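Local atomic coordinates of SnoaL-like domain-containing protein (Novosphingobium aromaticivorans, PDB entry 2RFR), a protein that is of unknown function but belongs to the SnoaL-like family of the NTF2 superfamily, with a cystatin-like fold of curved sheet and packed helices. Residues A[121-126]-A[132-137]; A[104-109]-A[113-118]. All blocks are in the same frame, centred on the assembly; numbering follows the deposited sequence. Where two conformers were deposited one is given.

Interaction 1 (A[121-126]-A[132-137]); sequences NRWTFR and WRAVRR
The guanidinium of Arg137 and the indole of Trp123 lie almost parallel, 14° between their planes: Trp123 CZ2 sits over one face of the guanidinium, and Arg137 CD over one face of the indole, 3.6 Å from the centroid of its six-membered ring in a CH-pi contact. At the guanidinium's edge, in its plane, is Asn121 OD1, gripped side-on by Arg137 NE (2.9 Å) and NH2 (2.8 Å); both donors stand above the amide plane, on the same face. CG of Arg137 leaves anti to the backbone N (chi1 -180°) and the chain stays extended through to NE, which carries the guanidinium along the indole to Asn121. Ala134 CB meets the edge of the indole, 4.1 Å from Trp123 CE3. The two antiparallel strands form a hairpin with a classic beta bulge, where Val135 and Arg136 both face Thr124. Thr124 O takes the straight bond from Val135 N (2.8 Å), Thr124 N gives to Arg136 O, and a water donates to Arg136 O and Arg122 O. Nearer the turn, Arg126 and Arg133 exchange two backbone bonds, while Val135 CG2 packs on Arg126 CG (3.6 Å). Asn139 also donates to Asn121 OD1, and Tyr28 makes a cation-pi contact with Arg137. Phe125 and Trp132 lean on Ile21 of helix 5-33, while strand 96-109 flanks segment 121-126 and Ala134 and Arg137 touch Trp44 of strand 44-45.

Interaction 2 (A[104-109]-A[113-118]); sequences VVFRCV and FGSHRV
Segments 104-109 and 113-118 pair antiparallel as a beta hairpin of the cystatin-like sheet, interrupted by a classic beta bulge where His116 and Arg117 both face Val105: Val105 O accepts from His116 N at 2.7 Å and weakly from Arg117 N. Arg107 and Gly114 exchange two backbone bonds closer to the turn. On one face stand Val104, Phe106, Cys108, Phe113, Ser115 and Val118. The Phe106 ring carries Val104 CG1 over one face, and its CE1 lies 3.7 Å from Ser115 OG. Without the ring, as with an alanine here, Val104 CG1 and Ser115 would probably lose their cover and a gap would open against Ser115 of the second subunit, on which Phe106 also packs. Cys108 CB rests 3.8 Å from Phe113 CE1, with SG oblique to that ring in a sulfur-aromatic contact. At the bulge, His116 turns toward 104-109 and lies beside Val105, CG1 of the valine 3.9 Å from CD2 of the histidine. Arg107, extended from CG to NE, forms a salt bridge with Asp79 through NE. Its NH1 donates to a water at 2.8 Å, which lies in the plane of the His116 ring, 2.7 Å from ND1.

Overall arrangement
Strand 112-128 serves both contacts: its early part pairs with 104-109 in interaction 2, its later part with 132-137 in interaction 1, so two consecutive hairpins extend one sheet. Their centres are 24 Å apart, interaction 1 about 7 Å from the chain centre and interaction 2 about 18 Å. Each is broken by a classic bulge, yet the chemistry differs. Interaction 1 holds a buried arginine with an indole over one face and an amide oxygen at its edge, packs against helix 5-33, and touches no other subunit. Interaction 2 is peripheral within its own chain: its largely apolar face, with Ser115 among valines, phenylalanines and a cysteine, meets the second and third subunits, while Arg107 and His116 share a water.

Interaction 1 (A[121-126]-A[132-137])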
loop_
_atom_site.group_PDB
_atom_site.type_symbol
_atom_site.label_atom_id
_atom_site.label_comp_id
_atom_site.label_asym_id
_atom_site.label_seq_id
_atom_site.Cartn_x
_atom_site.Cartn_y
_atom_site.Cartn_z
ATOM N N ASN A 121 5.354 5.217 11.624
ATOM C CA ASN A 121 4.666 6.500 11.661
ATOM C C ASN A 121 3.330 6.341 12.349
ATOM O O ASN A 121 2.596 5.398 12.095
ATOM C CB ASN A 121 4.324 7.027 10.255
ATOM C CG ASN A 121 5.503 7.208 9.371
ATOM O OD1 ASN A 121 6.019 8.296 9.254
ATOM N ND2 ASN A 121 6.030 6.113 8.816
ATOM N N ARG A 122 2.994 7.347 13.133
ATOM C CA ARG A 122 1.672 7.548 13.661
ATOM C C ARG A 122 1.188 8.917 13.263
ATOM O O ARG A 122 1.871 9.915 13.477
ATOM C CB ARG A 122 1.676 7.471 15.202
ATOM C CG ARG A 122 0.247 7.538 15.756
ATOM C CD ARG A 122 0.277 7.477 17.237
ATOM N NE ARG A 122 0.543 6.139 17.669
ATOM C CZ ARG A 122 -0.191 5.456 18.528
ATOM N NH1 ARG A 122 -1.291 5.977 19.062
ATOM N NH2 ARG A 122 0.209 4.245 18.876
ATOM N N TRP A 123 0.005 8.960 12.664
ATOM C CA TRP A 123 -0.614 10.189 12.166
ATOM C C TRP A 123 -1.920 10.408 12.897
ATOM O O TRP A 123 -2.643 9.456 13.159
ATOM C CB TRP A 123 -0.954 10.035 10.711
ATOM C CG TRP A 123 0.099 9.836 9.692
ATOM C CD1 TRP A 123 0.823 8.703 9.461
ATOM C CD2 TRP A 123 0.455 10.754 8.652
ATOM N NE1 TRP A 123 1.602 8.882 8.365
ATOM C CE2 TRP A 123 1.376 10.105 7.809
ATOM C CE3 TRP A 123 0.085 12.044 8.346
ATOM C CZ2 TRP A 123 1.916 10.718 6.705
ATOM C CZ3 TRP A 123 0.601 12.647 7.220
ATOM C CH2 TRP A 123 1.477 11.972 6.397
ATOM N N THR A 124 -2.238 11.644 13.191
ATOM C CA THR A 124 -3.553 12.060 13.641
ATOM C C THR A 124 -4.138 13.023 12.653
ATOM O O THR A 124 -3.416 13.755 11.971
ATOM C CB THR A 124 -3.517 12.633 15.011
ATOM O OG1 THR A 124 -2.748 13.813 14.997
ATOM C CG2 THR A 124 -2.991 11.684 16.069
ATOM N N PHE A 125 -5.477 13.039 12.585
ATOM C CA PHE A 125 -6.215 13.833 11.607
ATOM C C PHE A 125 -7.422 14.456 12.269
ATOM O O PHE A 125 -7.942 13.957 13.264
ATOM C CB PHE A 125 -6.697 12.962 10.443
ATOM C CG PHE A 125 -5.632 12.185 9.746
ATOM C CD1 PHE A 125 -5.259 10.983 10.223
ATOM C CD2 PHE A 125 -4.960 12.686 8.664
ATOM C CE1 PHE A 125 -4.252 10.256 9.608
ATOM C CE2 PHE A 125 -3.925 11.978 8.027
ATOM C CZ PHE A 125 -3.564 10.760 8.543
ATOM N N ARG A 126 -7.935 15.489 11.620
ATOM C CA ARG A 126 -9.245 16.004 12.000
ATOM C C ARG A 126 -10.020 16.463 10.806
ATOM O O ARG A 126 -9.493 16.840 9.792
ATOM C CB ARG A 126 -9.140 17.040 13.069
ATOM C CG ARG A 126 -8.676 18.322 12.665
ATOM C CD ARG A 126 -9.017 19.303 13.829
ATOM N NE ARG A 126 -8.503 20.580 13.472
ATOM C CZ ARG A 126 -7.399 21.162 13.944
ATOM N NH1 ARG A 126 -6.652 20.617 14.905
ATOM N NH2 ARG A 126 -7.096 22.351 13.456
ATOM N N TRP A 132 -10.748 16.350 5.531
ATOM C CA TRP A 132 -9.799 15.825 6.486
ATOM C C TRP A 132 -8.416 16.424 6.233
ATOM O O TRP A 132 -7.989 16.571 5.099
ATOM C CB TRP A 132 -9.753 14.306 6.375
ATOM C CG TRP A 132 -10.941 13.648 6.972
ATOM C CD1 TRP A 132 -12.116 13.273 6.322
ATOM C CD2 TRP A 132 -11.116 13.263 8.330
ATOM N NE1 TRP A 132 -12.968 12.700 7.210
ATOM C CE2 TRP A 132 -12.390 12.656 8.444
ATOM C CE3 TRP A 132 -10.331 13.358 9.473
ATOM C CZ2 TRP A 132 -12.860 12.162 9.644
ATOM C CZ3 TRP A 132 -10.790 12.855 10.669
ATOM C CH2 TRP A 132 -12.057 12.284 10.755
ATOM N N ARG A 133 -7.725 16.726 7.333
ATOM C CA ARG A 133 -6.339 17.206 7.292
ATOM C C ARG A 133 -5.549 16.571 8.423
ATOM O O ARG A 133 -6.094 16.212 9.467
ATOM C CB ARG A 133 -6.291 18.740 7.465
ATOM C CG ARG A 133 -6.923 19.550 6.373
ATOM C CD ARG A 133 -6.171 19.511 5.070
ATOM N NE ARG A 133 -6.777 20.343 4.040
ATOM C CZ ARG A 133 -7.737 19.963 3.227
ATOM N NH1 ARG A 133 -8.319 18.791 3.330
ATOM N NH2 ARG A 133 -8.177 20.799 2.306
ATOM N N ALA A 134 -4.246 16.407 8.209
ATOM C CA ALA A 134 -3.369 15.936 9.235
ATOM C C ALA A 134 -3.192 16.960 10.348
ATOM O O ALA A 134 -3.107 18.174 10.101
ATOM C CB ALA A 134 -1.976 15.572 8.624
ATOM N N VAL A 135 -3.100 16.486 11.576
ATOM C CA VAL A 135 -2.820 17.332 12.742
ATOM C C VAL A 135 -1.394 17.129 13.189
ATOM O O VAL A 135 -0.618 18.069 13.241
ATOM C CB VAL A 135 -3.815 17.049 13.862
ATOM C CG1 VAL A 135 -3.431 17.836 15.153
ATOM C CG2 VAL A 135 -5.235 17.392 13.394
ATOM N N ARG A 136 -0.996 15.892 13.464
ATOM C CA ARG A 136 0.369 15.584 13.882
ATOM C C ARG A 136 0.806 14.301 13.201
ATOM O O ARG A 136 0.071 13.307 13.137
ATOM C CB ARG A 136 0.439 15.428 15.398
ATOM C CG ARG A 136 1.835 15.200 15.920
ATOM C CD ARG A 136 1.873 15.367 17.456
ATOM N NE ARG A 136 3.141 15.011 18.082
ATOM C CZ ARG A 136 4.192 15.806 18.354
ATOM N NH1 ARG A 136 4.195 17.056 18.039
ATOM N NH2 ARG A 136 5.274 15.274 18.918
ATOM N N ARG A 137 2.059 14.286 12.731
ATOM C CA ARG A 137 2.705 13.048 12.287
ATOM C C ARG A 137 3.932 12.889 13.164
ATOM O O ARG A 137 4.682 13.842 13.359
ATOM C CB ARG A 137 3.149 13.163 10.825
ATOM C CG ARG A 137 3.837 11.898 10.270
ATOM C CD ARG A 137 4.271 12.109 8.859
ATOM N NE ARG A 137 5.039 10.938 8.412
ATOM C CZ ARG A 137 5.552 10.858 7.205
ATOM N NH1 ARG A 137 5.429 11.834 6.337
ATOM N NH2 ARG A 137 6.185 9.772 6.873
HETATM O O HOH W 1 0.687 11.657 15.527
#

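Interaction 2 (A[104-109]-A[113-118])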
loop_
_atom_site.group_PDB
_atom_site.type_symbol
_atom_site.label_atom_id
_atom_site.label_comp_id
_atom_site.label_asym_id
_atom_site.label_seq_id
_atom_site.Cartn_x
_atom_site.Cartn_y
_atom_site.Cartn_z
ATOM N N VAL A 104 9.507 3.839 4.141
ATOM C CA VAL A 104 10.871 3.585 3.730
ATOM C C VAL A 104 11.295 4.713 2.813
ATOM O O VAL A 104 10.569 5.017 1.858
ATOM C CB VAL A 104 11.027 2.204 3.022
ATOM C CG1 VAL A 104 12.475 1.990 2.577
ATOM C CG2 VAL A 104 10.523 1.099 3.939
ATOM N N VAL A 105 12.445 5.283 3.088
ATOM C CA VAL A 105 13.073 6.192 2.162
ATOM C C VAL A 105 14.084 5.424 1.362
ATOM O O VAL A 105 15.095 4.973 1.911
ATOM C CB VAL A 105 13.732 7.419 2.850
ATOM C CG1 VAL A 105 14.315 8.350 1.797
ATOM C CG2 VAL A 105 12.749 8.127 3.755
ATOM N N PHE A 106 13.805 5.207 0.085
ATOM C CA PHE A 106 14.759 4.628 -0.834
ATOM C C PHE A 106 15.659 5.729 -1.394
ATOM O O PHE A 106 15.179 6.814 -1.691
ATOM C CB PHE A 106 14.070 3.886 -1.976
ATOM C CG PHE A 106 13.316 2.666 -1.539
ATOM C CD1 PHE A 106 13.957 1.428 -1.422
ATOM C CD2 PHE A 106 11.958 2.737 -1.227
ATOM C CE1 PHE A 106 13.238 0.352 -0.978
ATOM C CE2 PHE A 106 11.248 1.647 -0.807
ATOM C CZ PHE A 106 11.892 0.435 -0.696
ATOM N N ARG A 107 16.942 5.466 -1.523
ATOM C CA ARG A 107 17.887 6.413 -2.031
ATOM C C ARG A 107 18.776 5.734 -3.043
ATOM O O ARG A 107 19.249 4.608 -2.820
ATOM C CB ARG A 107 18.744 6.946 -0.884
ATOM C CG ARG A 107 19.783 8.016 -1.258
ATOM C CD ARG A 107 20.660 8.314 -0.049
ATOM N NE ARG A 107 21.684 9.290 -0.383
ATOM C CZ ARG A 107 22.883 9.355 0.152
ATOM N NH1 ARG A 107 23.245 8.540 1.117
ATOM N NH2 ARG A 107 23.733 10.247 -0.277
ATOM N N CYS A 108 19.051 6.432 -4.149
ATOM C CA CYS A 108 20.014 5.973 -5.137
ATOM C C CYS A 108 21.370 6.464 -4.758
ATOM O O CYS A 108 21.551 7.685 -4.583
ATOM C CB CYS A 108 19.561 6.446 -6.517
ATOM S SG CYS A 108 20.584 5.865 -7.873
ATOM N N VAL A 109 22.335 5.553 -4.598
ATOM C CA VAL A 109 23.730 5.877 -4.297
ATOM C C VAL A 109 24.589 5.132 -5.282
ATOM O O VAL A 109 24.510 3.928 -5.411
ATOM C CB VAL A 109 24.102 5.547 -2.852
ATOM C CG1 VAL A 109 25.627 5.838 -2.587
ATOM C CG2 VAL A 109 23.219 6.314 -1.825
ATOM N N PHE A 113 20.289 1.160 -5.656
ATOM C CA PHE A 113 19.225 1.616 -4.782
ATOM C C PHE A 113 19.341 0.901 -3.454
ATOM O O PHE A 113 19.677 -0.296 -3.377
ATOM C CB PHE A 113 17.859 1.310 -5.429
ATOM C CG PHE A 113 17.684 2.006 -6.769
ATOM C CD1 PHE A 113 17.325 3.319 -6.849
ATOM C CD2 PHE A 113 17.935 1.331 -7.922
ATOM C CE1 PHE A 113 17.164 3.886 -8.063
ATOM C CE2 PHE A 113 17.826 1.931 -9.168
ATOM C CZ PHE A 113 17.453 3.239 -9.204
ATOM N N GLY A 114 19.040 1.615 -2.377
ATOM C CA GLY A 114 19.036 1.099 -1.026
ATOM C C GLY A 114 17.963 1.772 -0.191
ATOM O O GLY A 114 17.352 2.740 -0.571
ATOM N N SER A 115 17.878 1.266 1.030
ATOM C CA SER A 115 16.914 1.706 2.024
ATOM C C SER A 115 17.624 2.610 2.998
ATOM O O SER A 115 18.374 2.151 3.838
ATOM C CB SER A 115 16.319 0.515 2.726
ATOM O OG SER A 115 15.547 -0.237 1.811
ATOM N N HIS A 116 17.463 3.915 2.809
ATOM C CA HIS A 116 18.148 4.938 3.599
ATOM C C HIS A 116 17.606 5.039 5.005
ATOM O O HIS A 116 18.358 5.203 5.975
ATOM C CB HIS A 116 17.930 6.256 2.819
ATOM C CG HIS A 116 18.358 7.536 3.521
ATOM N ND1 HIS A 116 19.666 7.924 3.683
ATOM C CD2 HIS A 116 17.591 8.571 3.987
ATOM C CE1 HIS A 116 19.674 9.116 4.251
ATOM N NE2 HIS A 116 18.431 9.509 4.481
ATOM N N ARG A 117 16.272 4.984 5.148
ATOM C CA ARG A 117 15.613 4.964 6.458
ATOM C C ARG A 117 14.436 3.993 6.328
ATOM O O ARG A 117 13.796 3.913 5.279
ATOM C CB ARG A 117 15.132 6.378 6.874
ATOM C CG ARG A 117 16.267 7.351 7.200
ATOM C CD ARG A 117 15.793 8.808 7.490
ATOM N NE ARG A 117 15.080 8.916 8.792
ATOM C CZ ARG A 117 15.629 9.201 9.986
ATOM N NH1 ARG A 117 16.943 9.432 10.105
ATOM N NH2 ARG A 117 14.849 9.342 11.091
ATOM N N VAL A 118 14.130 3.295 7.417
ATOM C CA VAL A 118 12.928 2.463 7.583
ATOM C C VAL A 118 12.328 2.882 8.909
ATOM O O VAL A 118 13.032 2.884 9.913
ATOM C CB VAL A 118 13.271 0.969 7.605
ATOM C CG1 VAL A 118 12.053 0.142 7.891
ATOM C CG2 VAL A 118 13.959 0.542 6.302
HETATM O O HOH W 2 21.825 6.622 2.659
#